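Local coordinates for intracellular sulfur oxidation protein dsrF (Allochromatium vinosum, PDB 2HY5), which is of uncertain function but could take part in the oxidation of intracellular sulfur, at residues K6-N12 / Q37-F43. Residues are numbered along the deposited sequence; the frame is centred on the assembly and turned at random.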
ATOM      1  N   LYS B   6       4.930  -3.987  31.115  1.00 19.87           N
ATOM      2  CA  LYS B   6       3.821  -3.831  30.183  1.00 17.01           C
ATOM      3  C   LYS B   6       3.599  -5.045  29.299  1.00 15.51           C
ATOM      4  O   LYS B   6       4.492  -5.864  29.091  1.00 14.29           O
ATOM      5  CB  LYS B   6       4.041  -2.621  29.279  1.00 20.52           C
ATOM      6  CG  LYS B   6       3.783  -1.288  29.943  1.00 22.15           C
ATOM      7  CD  LYS B   6       3.848  -0.181  28.913  1.00 20.48           C
ATOM      8  CE  LYS B   6       3.509   1.160  29.530  1.00 24.25           C
ATOM      9  NZ  LYS B   6       3.572   2.246  28.520  1.00 24.14           N
ATOM     10  N   LYS B   7       2.381  -5.141  28.781  1.00 14.47           N
ATOM     11  CA  LYS B   7       1.984  -6.221  27.896  1.00 14.88           C
ATOM     12  C   LYS B   7       1.963  -5.690  26.466  1.00 11.31           C
ATOM     13  O   LYS B   7       1.142  -4.841  26.129  1.00 11.27           O
ATOM     14  CB  LYS B   7       0.592  -6.724  28.288  1.00 23.09           C
ATOM     15  CG  LYS B   7      -0.018  -7.647  27.260  1.00 26.62           C
ATOM     16  CD  LYS B   7       0.954  -8.753  26.931  1.00 30.49           C
ATOM     17  CE  LYS B   7       0.537  -9.514  25.702  1.00 32.99           C
ATOM     18  NZ  LYS B   7       1.572 -10.515  25.379  1.00 34.72           N
ATOM     19  N   PHE B   8       2.870  -6.196  25.634  1.00 12.48           N
ATOM     20  CA  PHE B   8       2.961  -5.775  24.241  1.00 11.31           C
ATOM     21  C   PHE B   8       2.470  -6.843  23.275  1.00  9.73           C
ATOM     22  O   PHE B   8       2.858  -8.008  23.381  1.00  9.98           O
ATOM     23  CB  PHE B   8       4.407  -5.433  23.873  1.00 14.02           C
ATOM     24  CG  PHE B   8       4.902  -4.139  24.455  1.00 16.32           C
ATOM     25  CD1 PHE B   8       6.251  -3.803  24.377  1.00 19.31           C
ATOM     26  CD2 PHE B   8       4.025  -3.244  25.059  1.00 19.21           C
ATOM     27  CE1 PHE B   8       6.720  -2.598  24.893  1.00 20.35           C
ATOM     28  CE2 PHE B   8       4.485  -2.034  25.578  1.00 19.72           C
ATOM     29  CZ  PHE B   8       5.832  -1.712  25.495  1.00 19.60           C
ATOM     30  N   MET B   9       1.620  -6.443  22.335  1.00  9.96           N
ATOM     31  CA  MET B   9       1.114  -7.365  21.319  1.00 10.05           C
ATOM     32  C   MET B   9       1.647  -6.940  19.962  1.00  9.45           C
ATOM     33  O   MET B   9       1.645  -5.758  19.630  1.00  8.79           O
ATOM     34  CB  MET B   9      -0.422  -7.359  21.255  1.00 13.30           C
ATOM     35  CG  MET B   9      -0.970  -8.171  20.071  1.00 16.41           C
ATOM     36  SD  MET B   9      -2.766  -8.153  19.856  1.00 16.92           S
ATOM     37  CE  MET B   9      -3.241  -9.318  21.086  1.00 20.90           C
ATOM     38  N   TYR B  10       2.115  -7.910  19.186  1.00 10.51           N
ATOM     39  CA  TYR B  10       2.612  -7.654  17.840  1.00 10.66           C
ATOM     40  C   TYR B  10       1.569  -8.259  16.920  1.00 10.41           C
ATOM     41  O   TYR B  10       1.462  -9.478  16.821  1.00 13.00           O
ATOM     42  CB  TYR B  10       3.964  -8.336  17.643  1.00 12.18           C
ATOM     43  CG  TYR B  10       5.069  -7.657  18.410  1.00 14.85           C
ATOM     44  CD1 TYR B  10       5.763  -6.584  17.856  1.00 15.93           C
ATOM     45  CD2 TYR B  10       5.403  -8.061  19.705  1.00 15.52           C
ATOM     46  CE1 TYR B  10       6.761  -5.926  18.566  1.00 18.07           C
ATOM     47  CE2 TYR B  10       6.402  -7.405  20.427  1.00 17.22           C
ATOM     48  CZ  TYR B  10       7.076  -6.340  19.848  1.00 18.08           C
ATOM     49  OH  TYR B  10       8.064  -5.680  20.547  1.00 22.85           O
ATOM     50  N   LEU B  11       0.792  -7.399  16.269  1.00  9.38           N
ATOM     51  CA  LEU B  11      -0.282  -7.829  15.380  1.00  9.32           C
ATOM     52  C   LEU B  11       0.153  -7.959  13.927  1.00 10.24           C
ATOM     53  O   LEU B  11       0.312  -6.960  13.227  1.00  9.96           O
ATOM     54  CB  LEU B  11      -1.447  -6.843  15.479  1.00 13.69           C
ATOM     55  CG  LEU B  11      -2.685  -7.091  14.618  1.00 14.01           C
ATOM     56  CD1 LEU B  11      -3.317  -8.416  14.985  1.00 16.79           C
ATOM     57  CD2 LEU B  11      -3.672  -5.951  14.825  1.00 17.61           C
ATOM     58  N   ASN B  12       0.333  -9.202  13.484  1.00  8.04           N
ATOM     59  CA  ASN B  12       0.744  -9.505  12.116  1.00  8.26           C
ATOM     60  C   ASN B  12      -0.454  -9.926  11.274  1.00  6.93           C
ATOM     61  O   ASN B  12      -1.072 -10.950  11.544  1.00  8.03           O
ATOM     62  CB  ASN B  12       1.784 -10.624  12.129  1.00  9.22           C
ATOM     63  CG  ASN B  12       3.103 -10.176  12.703  1.00 14.39           C
ATOM     64  OD1 ASN B  12       3.673  -9.178  12.263  1.00 16.34           O
ATOM     65  ND2 ASN B  12       3.602 -10.911  13.688  1.00 16.34           N
ATOM     66  N   GLN B  37       9.805  -7.305  28.385  1.00 17.98           N
ATOM     67  CA  GLN B  37       8.418  -6.935  28.662  1.00 17.31           C
ATOM     68  C   GLN B  37       7.609  -8.206  28.437  1.00 17.55           C
ATOM     69  O   GLN B  37       8.166  -9.223  28.031  1.00 17.47           O
ATOM     70  CB  GLN B  37       7.945  -5.842  27.696  1.00 17.85           C
ATOM     71  CG  GLN B  37       8.731  -4.542  27.787  1.00 18.16           C
ATOM     72  CD  GLN B  37       8.674  -3.927  29.171  1.00 19.58           C
ATOM     73  OE1 GLN B  37       7.604  -3.564  29.659  1.00 20.60           O
ATOM     74  NE2 GLN B  37       9.830  -3.809  29.813  1.00 19.43           N
ATOM     75  N   ASP B  38       6.311  -8.161  28.717  1.00 16.96           N
ATOM     76  CA  ASP B  38       5.452  -9.323  28.503  1.00 17.07           C
ATOM     77  C   ASP B  38       5.049  -9.211  27.040  1.00 16.47           C
ATOM     78  O   ASP B  38       4.379  -8.254  26.658  1.00 17.13           O
ATOM     79  CB  ASP B  38       4.212  -9.245  29.391  1.00 26.67           C
ATOM     80  CG  ASP B  38       3.438 -10.548  29.427  1.00 30.49           C
ATOM     81  OD1 ASP B  38       3.239 -11.157  28.355  1.00 33.17           O
ATOM     82  OD2 ASP B  38       3.018 -10.957  30.530  1.00 33.80           O
ATOM     83  N   VAL B  39       5.446 -10.186  26.228  1.00 15.73           N
ATOM     84  CA  VAL B  39       5.158 -10.135  24.800  1.00 14.02           C
ATOM     85  C   VAL B  39       4.355 -11.290  24.213  1.00 13.43           C
ATOM     86  O   VAL B  39       4.480 -12.434  24.629  1.00 12.77           O
ATOM     87  CB  VAL B  39       6.480 -10.047  23.996  1.00 17.49           C
ATOM     88  CG1 VAL B  39       6.197 -10.060  22.499  1.00 18.87           C
ATOM     89  CG2 VAL B  39       7.244  -8.795  24.393  1.00 16.22           C
ATOM     90  N   CYS B  40       3.517 -10.970  23.235  1.00 13.80           N
ATOM     91  CA  CYS B  40       2.765 -11.995  22.532  1.00 12.32           C
ATOM     92  C   CYS B  40       2.729 -11.571  21.075  1.00 10.44           C
ATOM     93  O   CYS B  40       2.650 -10.381  20.758  1.00  9.08           O
ATOM     94  CB  CYS B  40       1.348 -12.168  23.091  1.00 18.68           C
ATOM     95  SG  CYS B  40       0.230 -10.785  22.880  1.00 26.02           S
ATOM     96  N   VAL B  41       2.827 -12.549  20.187  1.00  8.05           N
ATOM     97  CA  VAL B  41       2.811 -12.276  18.762  1.00  8.07           C
ATOM     98  C   VAL B  41       1.593 -12.982  18.204  1.00  7.50           C
ATOM     99  O   VAL B  41       1.446 -14.186  18.370  1.00  9.38           O
ATOM    100  CB  VAL B  41       4.076 -12.822  18.084  1.00  9.11           C
ATOM    101  CG1 VAL B  41       4.092 -12.422  16.616  1.00 10.82           C
ATOM    102  CG2 VAL B  41       5.305 -12.297  18.796  1.00 11.66           C
ATOM    103  N   LEU B  42       0.714 -12.223  17.563  1.00  6.98           N
ATOM    104  CA  LEU B  42      -0.504 -12.783  16.996  1.00  7.33           C
ATOM    105  C   LEU B  42      -0.505 -12.711  15.484  1.00  7.54           C
ATOM    106  O   LEU B  42      -0.194 -11.673  14.901  1.00  8.10           O
ATOM    107  CB  LEU B  42      -1.730 -12.030  17.531  1.00 13.14           C
ATOM    108  CG  LEU B  42      -3.086 -12.371  16.899  1.00 15.31           C
ATOM    109  CD1 LEU B  42      -3.448 -13.820  17.196  1.00 14.72           C
ATOM    110  CD2 LEU B  42      -4.156 -11.435  17.450  1.00 17.29           C
ATOM    111  N   PHE B  43      -0.853 -13.824  14.853  1.00  7.90           N
ATOM    112  CA  PHE B  43      -0.933 -13.882  13.405  1.00  9.09           C
ATOM    113  C   PHE B  43      -2.406 -14.035  13.092  1.00  8.04           C
ATOM    114  O   PHE B  43      -3.041 -15.009  13.492  1.00  9.16           O
ATOM    115  CB  PHE B  43      -0.123 -15.060  12.860  1.00  6.92           C
ATOM    116  CG  PHE B  43       1.351 -14.941  13.120  1.00  7.79           C
ATOM    117  CD1 PHE B  43       1.888 -15.310  14.347  1.00  8.27           C
ATOM    118  CD2 PHE B  43       2.198 -14.412  12.148  1.00  8.29           C
ATOM    119  CE1 PHE B  43       3.248 -15.154  14.611  1.00 11.96           C
ATOM    120  CE2 PHE B  43       3.557 -14.249  12.400  1.00 10.80           C
ATOM    121  CZ  PHE B  43       4.085 -14.622  13.634  1.00  8.18           C
TER
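Gln37 turns its side-chain OE1 to the backbone of Lys6, accepting a hydrogen bond from Lys6 N at 3.1 Å. The chain bend at chi2 (-59°) brings the amide round; Val5 N also bonds to OE1, and NE2 is held by Phe35 O. Asp38 starts the parallel pairing: Asp38 N bonds to Lys6 O, and Asp38 O takes Phe8 N at 2.7 Å in a nearly straight bond (170°). Lys7 bends across toward Asp38, its CD 3.5 Å from Asp38 O. Its NZ makes a weak, long salt bridge to Asp38 OD1, but the exact place of NZ is doubtful. An alanine in place of Lys7 is likely to strip the alkyl chain from against Asp38 and remove a weak charge partner of its carboxylate. Val39 sets CG1 at the edge of the Tyr10 ring, 3.4 Å from Tyr10 CE2. Cys40 bonds through N to Phe8 O and through O to Tyr10 N, while its SG lies 3.8 Å from Met9 CB. Val41 CG1 touches Asn12 ND2. Leu42 continues the pairing with Tyr10 O and Asn12 N, and its CD2 lies 4.0 Å from Leu11 CD1. Asn12 ND2 lies over one face of the Phe43 ring, 3.6 Å from Phe43 CE2, with amide and ring planes 33° apart. The strands belong to a beta-alpha-beta unit with helix 21-32, which covers the Tyr10 and Asn12 face. Helix 120-129 packs on Met9 and Leu42, and strands 132-135 and 79-83 flank the pair within the parallel sheet.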